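Local coordinates for protein SMG-7 (Caenorhabditis elegans, PDB 3ZHE) that partners SMG-5 through 14-3-3-like domains in nonsense-mediated mRNA decay and may bind telomeric DNA or telomerase RNA, at residues Gly250-Met264 with Val284-Leu296. Sequence-based numbering, arbitrary orientation.
Sequences GEEAATSKEMIVPLM and VKTIWCTAYRSLL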
ATOM      1  N   GLY B 250      36.863  18.667  11.955  1.00110.09           N
ATOM      2  CA  GLY B 250      37.022  17.299  12.413  1.00108.83           C
ATOM      3  C   GLY B 250      36.185  17.037  13.650  1.00109.93           C
ATOM      4  O   GLY B 250      35.506  16.006  13.755  1.00107.99           O
ATOM      5  N   GLU B 251      36.227  17.987  14.585  1.00112.88           N
ATOM      6  CA  GLU B 251      35.452  17.899  15.819  1.00115.20           C
ATOM      7  C   GLU B 251      33.963  17.722  15.534  1.00113.16           C
ATOM      8  O   GLU B 251      33.277  16.970  16.225  1.00111.15           O
ATOM      9  CB  GLU B 251      35.673  19.140  16.693  1.00124.69           C
ATOM     10  CG  GLU B 251      37.079  19.290  17.249  1.00134.17           C
ATOM     11  CD  GLU B 251      37.261  20.573  18.039  1.00143.86           C
ATOM     12  OE1 GLU B 251      36.288  21.024  18.680  1.00148.91           O
ATOM     13  OE2 GLU B 251      38.375  21.135  18.010  1.00145.01           O
ATOM     14  N   GLU B 252      33.469  18.412  14.508  1.00115.09           N
ATOM     15  CA  GLU B 252      32.067  18.280  14.118  1.00112.23           C
ATOM     16  C   GLU B 252      31.813  16.982  13.349  1.00103.53           C
ATOM     17  O   GLU B 252      30.761  16.359  13.492  1.00 98.18           O
ATOM     18  CB  GLU B 252      31.621  19.486  13.286  1.00112.86           C
ATOM     19  CG  GLU B 252      30.175  19.419  12.808  1.00112.27           C
ATOM     20  CD  GLU B 252      29.184  19.337  13.952  1.00118.69           C
ATOM     21  OE1 GLU B 252      29.424  19.978  14.997  1.00126.62           O
ATOM     22  OE2 GLU B 252      28.170  18.623  13.807  1.00114.80           O
ATOM     23  N   ALA B 253      32.790  16.578  12.544  1.00 99.53           N
ATOM     24  CA  ALA B 253      32.665  15.405  11.687  1.00 93.53           C
ATOM     25  C   ALA B 253      32.719  14.113  12.489  1.00 94.53           C
ATOM     26  O   ALA B 253      32.388  13.042  11.980  1.00 91.57           O
ATOM     27  CB  ALA B 253      33.752  15.411  10.622  1.00 88.53           C
ATOM     28  N   ALA B 254      33.143  14.217  13.745  1.00 98.66           N
ATOM     29  CA  ALA B 254      33.160  13.065  14.642  1.00 97.83           C
ATOM     30  C   ALA B 254      31.768  12.458  14.865  1.00100.14           C
ATOM     31  O   ALA B 254      31.650  11.296  15.256  1.00 95.29           O
ATOM     32  CB  ALA B 254      33.791  13.441  15.974  1.00 97.18           C
ATOM     33  N   THR B 255      30.720  13.242  14.616  1.00107.45           N
ATOM     34  CA  THR B 255      29.359  12.808  14.927  1.00111.48           C
ATOM     35  C   THR B 255      28.404  12.789  13.732  1.00110.04           C
ATOM     36  O   THR B 255      27.195  12.634  13.909  1.00107.83           O
ATOM     37  CB  THR B 255      28.719  13.701  16.009  1.00111.19           C
ATOM     38  OG1 THR B 255      28.340  14.957  15.431  1.00120.87           O
ATOM     39  CG2 THR B 255      29.690  13.941  17.154  1.00101.81           C
ATOM     40  N   SER B 256      28.932  12.944  12.522  1.00110.60           N
ATOM     41  CA  SER B 256      28.071  13.008  11.343  1.00113.87           C
ATOM     42  C   SER B 256      28.605  12.218  10.150  1.00103.79           C
ATOM     43  O   SER B 256      29.683  12.509   9.628  1.00100.68           O
ATOM     44  CB  SER B 256      27.819  14.464  10.942  1.00124.15           C
ATOM     45  OG  SER B 256      27.142  15.166  11.970  1.00133.31           O
ATOM     46  N   LYS B 257      27.832  11.224   9.723  1.00100.63           N
ATOM     47  CA  LYS B 257      28.162  10.415   8.554  1.00 98.06           C
ATOM     48  C   LYS B 257      28.163  11.261   7.284  1.00102.79           C
ATOM     49  O   LYS B 257      28.827  10.926   6.302  1.00101.36           O
ATOM     50  CB  LYS B 257      27.155   9.271   8.401  1.00 96.97           C
ATOM     51  CG  LYS B 257      25.725   9.746   8.151  1.00 97.66           C
ATOM     52  CD  LYS B 257      24.757   8.600   7.905  1.00 94.89           C
ATOM     53  CE  LYS B 257      23.348   9.132   7.671  1.00 94.44           C
ATOM     54  NZ  LYS B 257      22.346   8.055   7.439  1.00 96.65           N
ATOM     55  N   GLU B 258      27.420  12.364   7.315  1.00108.98           N
ATOM     56  CA  GLU B 258      27.249  13.226   6.149  1.00113.06           C
ATOM     57  C   GLU B 258      28.492  14.072   5.872  1.00114.29           C
ATOM     58  O   GLU B 258      28.522  14.870   4.935  1.00120.51           O
ATOM     59  CB  GLU B 258      26.015  14.112   6.330  1.00121.86           C
ATOM     60  CG  GLU B 258      24.747  13.321   6.624  1.00130.61           C
ATOM     61  CD  GLU B 258      23.541  14.201   6.887  1.00140.05           C
ATOM     62  OE1 GLU B 258      23.696  15.440   6.940  1.00143.14           O
ATOM     63  OE2 GLU B 258      22.432  13.648   7.042  1.00143.85           O
ATOM     64  N   MET B 259      29.512  13.884   6.703  1.00107.41           N
ATOM     65  CA  MET B 259      30.812  14.506   6.502  1.00 96.53           C
ATOM     66  C   MET B 259      31.868  13.427   6.289  1.00 94.43           C
ATOM     67  O   MET B 259      32.779  13.585   5.476  1.00 97.87           O
ATOM     68  CB  MET B 259      31.190  15.375   7.705  1.00 90.33           C
ATOM     69  CG  MET B 259      30.396  16.665   7.837  1.00 91.43           C
ATOM     70  SD  MET B 259      31.006  17.698   9.185  1.00110.84           S
ATOM     71  CE  MET B 259      29.891  19.098   9.084  1.00101.32           C
ATOM     72  N   ILE B 260      31.731  12.325   7.023  1.00 89.90           N
ATOM     73  CA  ILE B 260      32.675  11.214   6.940  1.00 86.45           C
ATOM     74  C   ILE B 260      32.608  10.498   5.594  1.00 86.50           C
ATOM     75  O   ILE B 260      33.636  10.277   4.952  1.00 89.20           O
ATOM     76  CB  ILE B 260      32.454  10.199   8.079  1.00 87.25           C
ATOM     77  CG1 ILE B 260      32.772  10.842   9.431  1.00 89.09           C
ATOM     78  CG2 ILE B 260      33.306   8.955   7.863  1.00 84.94           C
ATOM     79  CD1 ILE B 260      34.161  11.444   9.509  1.00 82.32           C
ATOM     80  N   VAL B 261      31.398  10.138   5.171  1.00 91.12           N
ATOM     81  CA  VAL B 261      31.199   9.455   3.890  1.00 88.99           C
ATOM     82  C   VAL B 261      31.713  10.234   2.666  1.00 84.85           C
ATOM     83  O   VAL B 261      32.432   9.666   1.841  1.00 84.62           O
ATOM     84  CB  VAL B 261      29.726   8.996   3.691  1.00101.21           C
ATOM     85  CG1 VAL B 261      29.433   8.730   2.223  1.00100.68           C
ATOM     86  CG2 VAL B 261      29.436   7.764   4.532  1.00101.39           C
ATOM     87  N   PRO B 262      31.359  11.530   2.543  1.00 82.50           N
ATOM     88  CA  PRO B 262      31.909  12.284   1.409  1.00 86.24           C
ATOM     89  C   PRO B 262      33.428  12.421   1.484  1.00 95.41           C
ATOM     90  O   PRO B 262      34.086  12.528   0.449  1.00101.85           O
ATOM     91  CB  PRO B 262      31.257  13.663   1.557  1.00 82.96           C
ATOM     92  CG  PRO B 262      30.026  13.420   2.348  1.00 83.70           C
ATOM     93  CD  PRO B 262      30.392  12.339   3.308  1.00 82.43           C
ATOM     94  N   LEU B 263      33.973  12.417   2.698  1.00 94.19           N
ATOM     95  CA  LEU B 263      35.413  12.549   2.886  1.00 91.65           C
ATOM     96  C   LEU B 263      36.143  11.302   2.393  1.00 87.19           C
ATOM     97  O   LEU B 263      37.227  11.399   1.818  1.00 90.65           O
ATOM     98  CB  LEU B 263      35.746  12.827   4.354  1.00 94.85           C
ATOM     99  CG  LEU B 263      37.135  13.407   4.634  1.00100.71           C
ATOM    100  CD1 LEU B 263      37.338  14.700   3.858  1.00103.67           C
ATOM    101  CD2 LEU B 263      37.334  13.640   6.126  1.00104.32           C
ATOM    102  N   MET B 264      35.542  10.135   2.616  1.00 79.98           N
ATOM    103  CA  MET B 264      36.100   8.873   2.133  1.00 82.05           C
ATOM    104  C   MET B 264      36.240   8.876   0.618  1.00 90.36           C
ATOM    105  O   MET B 264      37.283   8.506   0.079  1.00 91.50           O
ATOM    106  CB  MET B 264      35.217   7.694   2.544  1.00 79.88           C
ATOM    107  CG  MET B 264      35.195   7.401   4.029  1.00 81.31           C
ATOM    108  SD  MET B 264      34.372   5.841   4.411  1.00134.17           S
ATOM    109  CE  MET B 264      35.301   4.701   3.388  1.00 70.05           C
ATOM    110  N   VAL B 284      43.037  16.093   4.649  1.00 98.69           N
ATOM    111  CA  VAL B 284      42.143  14.980   4.952  1.00 98.34           C
ATOM    112  C   VAL B 284      42.588  14.235   6.207  1.00101.83           C
ATOM    113  O   VAL B 284      41.768  13.878   7.048  1.00102.39           O
ATOM    114  CB  VAL B 284      42.060  13.990   3.769  1.00 94.85           C
ATOM    115  CG1 VAL B 284      41.212  12.779   4.136  1.00 88.80           C
ATOM    116  CG2 VAL B 284      41.500  14.682   2.537  1.00 94.40           C
ATOM    117  N   LYS B 285      43.895  14.026   6.333  1.00104.03           N
ATOM    118  CA  LYS B 285      44.465  13.336   7.484  1.00105.81           C
ATOM    119  C   LYS B 285      44.194  14.103   8.771  1.00108.80           C
ATOM    120  O   LYS B 285      43.832  13.513   9.788  1.00108.03           O
ATOM    121  CB  LYS B 285      45.972  13.145   7.300  1.00105.86           C
ATOM    122  N   THR B 286      44.372  15.420   8.719  1.00112.58           N
ATOM    123  CA  THR B 286      44.100  16.271   9.876  1.00118.34           C
ATOM    124  C   THR B 286      42.651  16.125  10.335  1.00109.53           C
ATOM    125  O   THR B 286      42.385  15.776  11.499  1.00106.35           O
ATOM    126  CB  THR B 286      44.386  17.754   9.568  1.00126.40           C
ATOM    127  OG1 THR B 286      45.746  17.903   9.146  1.00 89.41           O
ATOM    128  CG2 THR B 286      44.149  18.616  10.800  1.00 89.44           C
ATOM    129  N   ILE B 287      41.720  16.377   9.416  1.00105.71           N
ATOM    130  CA  ILE B 287      40.293  16.271   9.742  1.00102.01           C
ATOM    131  C   ILE B 287      39.934  14.892  10.300  1.00100.65           C
ATOM    132  O   ILE B 287      39.328  14.770  11.375  1.00101.53           O
ATOM    133  CB  ILE B 287      39.407  16.548   8.511  1.00 97.38           C
ATOM    134  CG1 ILE B 287      39.630  17.973   8.003  1.00101.06           C
ATOM    135  CG2 ILE B 287      37.938  16.322   8.846  1.00 91.20           C
ATOM    136  CD1 ILE B 287      38.764  18.337   6.818  1.00101.19           C
ATOM    137  N   TRP B 288      40.327  13.866   9.554  1.00 98.54           N
ATOM    138  CA  TRP B 288      40.072  12.471   9.893  1.00 96.64           C
ATOM    139  C   TRP B 288      40.553  12.123  11.298  1.00 93.22           C
ATOM    140  O   TRP B 288      39.800  11.570  12.098  1.00 87.45           O
ATOM    141  CB  TRP B 288      40.772  11.570   8.878  1.00 96.45           C
ATOM    142  CG  TRP B 288      40.235  10.186   8.805  1.00 95.81           C
ATOM    143  CD1 TRP B 288      40.643   9.109   9.534  1.00100.52           C
ATOM    144  CD2 TRP B 288      39.196   9.716   7.939  1.00 88.63           C
ATOM    145  NE1 TRP B 288      39.917   7.998   9.181  1.00 98.04           N
ATOM    146  CE2 TRP B 288      39.022   8.345   8.204  1.00 90.96           C
ATOM    147  CE3 TRP B 288      38.393  10.325   6.970  1.00 85.59           C
ATOM    148  CZ2 TRP B 288      38.080   7.571   7.532  1.00 89.51           C
ATOM    149  CZ3 TRP B 288      37.457   9.555   6.306  1.00 86.54           C
ATOM    150  CH2 TRP B 288      37.308   8.193   6.592  1.00 88.65           C
ATOM    151  N   CYS B 289      41.808  12.451  11.590  1.00 95.25           N
ATOM    152  CA  CYS B 289      42.389  12.149  12.895  1.00 99.10           C
ATOM    153  C   CYS B 289      41.704  12.903  14.030  1.00100.37           C
ATOM    154  O   CYS B 289      41.466  12.334  15.101  1.00100.26           O
ATOM    155  CB  CYS B 289      43.895  12.423  12.901  1.00102.66           C
ATOM    156  SG  CYS B 289      44.880  11.157  12.069  1.00114.93           S
ATOM    157  N   THR B 290      41.389  14.176  13.801  1.00101.63           N
ATOM    158  CA  THR B 290      40.657  14.953  14.800  1.00104.11           C
ATOM    159  C   THR B 290      39.329  14.272  15.142  1.00102.30           C
ATOM    160  O   THR B 290      38.998  14.062  16.322  1.00 97.96           O
ATOM    161  CB  THR B 290      40.390  16.393  14.320  1.00108.29           C
ATOM    162  OG1 THR B 290      41.633  17.097  14.202  1.00111.65           O
ATOM    163  CG2 THR B 290      39.491  17.127  15.303  1.00110.06           C
ATOM    164  N   ALA B 291      38.589  13.912  14.097  1.00108.44           N
ATOM    165  CA  ALA B 291      37.323  13.201  14.254  1.00107.09           C
ATOM    166  C   ALA B 291      37.502  11.893  15.025  1.00100.53           C
ATOM    167  O   ALA B 291      36.704  11.570  15.908  1.00 97.41           O
ATOM    168  CB  ALA B 291      36.694  12.938  12.896  1.00105.74           C
ATOM    169  N   TYR B 292      38.553  11.152  14.685  1.00 98.95           N
ATOM    170  CA  TYR B 292      38.859   9.881  15.339  1.00 99.79           C
ATOM    171  C   TYR B 292      39.058  10.079  16.840  1.00110.89           C
ATOM    172  O   TYR B 292      38.482   9.354  17.655  1.00113.41           O
ATOM    173  CB  TYR B 292      40.105   9.251  14.707  1.00 96.31           C
ATOM    174  CG  TYR B 292      40.433   7.856  15.196  1.00 94.42           C
ATOM    175  CD1 TYR B 292      39.513   6.821  15.080  1.00 88.14           C
ATOM    176  CD2 TYR B 292      41.674   7.567  15.750  1.00 99.80           C
ATOM    177  CE1 TYR B 292      39.814   5.542  15.519  1.00 88.66           C
ATOM    178  CE2 TYR B 292      41.985   6.293  16.189  1.00 99.45           C
ATOM    179  CZ  TYR B 292      41.052   5.284  16.071  1.00 93.41           C
ATOM    180  OH  TYR B 292      41.357   4.015  16.508  1.00 90.56           O
ATOM    181  N   ARG B 293      39.864  11.076  17.193  1.00115.46           N
ATOM    182  CA  ARG B 293      40.105  11.425  18.591  1.00115.50           C
ATOM    183  C   ARG B 293      38.811  11.746  19.333  1.00116.14           C
ATOM    184  O   ARG B 293      38.486  11.111  20.346  1.00118.74           O
ATOM    185  CB  ARG B 293      41.049  12.624  18.680  1.00118.16           C
ATOM    186  CG  ARG B 293      42.501  12.315  18.369  1.00121.63           C
ATOM    187  CD  ARG B 293      43.261  13.591  18.047  1.00131.10           C
ATOM    188  NE  ARG B 293      44.673  13.499  18.404  1.00140.40           N
ATOM    189  CZ  ARG B 293      45.576  14.429  18.113  1.00146.20           C
ATOM    190  NH1 ARG B 293      45.218  15.519  17.448  1.00148.11           N
ATOM    191  NH2 ARG B 293      46.840  14.266  18.479  1.00146.79           N
ATOM    192  N   SER B 294      38.079  12.735  18.821  1.00112.33           N
ATOM    193  CA  SER B 294      36.843  13.182  19.463  1.00107.81           C
ATOM    194  C   SER B 294      35.841  12.041  19.655  1.00100.31           C
ATOM    195  O   SER B 294      35.274  11.869  20.741  1.00100.18           O
ATOM    196  CB  SER B 294      36.207  14.321  18.661  1.00108.18           C
ATOM    197  OG  SER B 294      34.984  14.743  19.241  1.00107.84           O
ATOM    198  N   LEU B 295      35.637  11.259  18.598  1.00 97.00           N
ATOM    199  CA  LEU B 295      34.707  10.134  18.644  1.00 94.38           C
ATOM    200  C   LEU B 295      35.144   9.089  19.666  1.00 92.49           C
ATOM    201  O   LEU B 295      34.323   8.575  20.430  1.00 91.98           O
ATOM    202  CB  LEU B 295      34.571   9.492  17.262  1.00 90.99           C
ATOM    203  CG  LEU B 295      33.551   8.360  17.145  1.00 91.84           C
ATOM    204  CD1 LEU B 295      32.162   8.869  17.481  1.00 96.33           C
ATOM    205  CD2 LEU B 295      33.576   7.760  15.751  1.00 89.94           C
ATOM    206  N   LEU B 296      36.439   8.781  19.673  1.00 92.42           N
ATOM    207  CA  LEU B 296      36.998   7.858  20.655  1.00 94.60           C
ATOM    208  C   LEU B 296      36.677   8.321  22.071  1.00102.49           C
ATOM    209  O   LEU B 296      36.194   7.539  22.893  1.00 99.36           O
ATOM    210  CB  LEU B 296      38.511   7.737  20.470  1.00 92.63           C
ATOM    211  CG  LEU B 296      39.064   6.350  20.136  1.00 93.97           C
ATOM    212  CD1 LEU B 296      38.134   5.599  19.194  1.00 93.86           C
ATOM    213  CD2 LEU B 296      40.447   6.482  19.523  1.00 93.30           C
TER
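Gly250, in helix 243-253, and Ala254, four residues on, lie almost directly on helix 277-304, and small residues make this approach possible. The CA atoms of Gly250 and Ile287 are 4.3 Å apart, those of Ala254 and Ala291 4.2 Å; Gly250 CA lies against Ile287 O and Thr290 CB. Between the backbones, Ala291 CA meets Gly250 O in a CA-H...O contact. With chi1 at -66°, the CG2 methyl of Thr290 rests on the Gly250-Glu251 peptide, while its OG1 bonds back to Thr286 O from above the carbonyl plane, which helps to hold this rotation.

After the Ala253-Ser256 type I turn, the contact becomes mainly apolar. Leu263 CD2 fits between Ile287 CG2 (3.9 Å) and Trp288 CE3 (3.6 Å), and its CG faces Val284 CG1. Met264 CG comes to the indole edge at CH2, in the ring plane, while Ile260 CG2 lies 4.3 Å from that same atom. Trp288 NE1 donates to Leu322 O, beyond the two segments. Replacing Trp288 with alanine would probably open a gap beside Leu263 and Met264 and leave Leu322 O without its indole donor.

The axes of 257-264 and 284-296 come no closer than 11.6 Å, at 143° between their N-to-C directions, a spacing bridged by the indole. Within this alpha-helical domain, helix 222-234 adds Leu230 against Leu263 and Ile233 against Val284; helix 180-191 packs on Val261 and Pro262, and helix 337-348 on Tyr292 and Leu296.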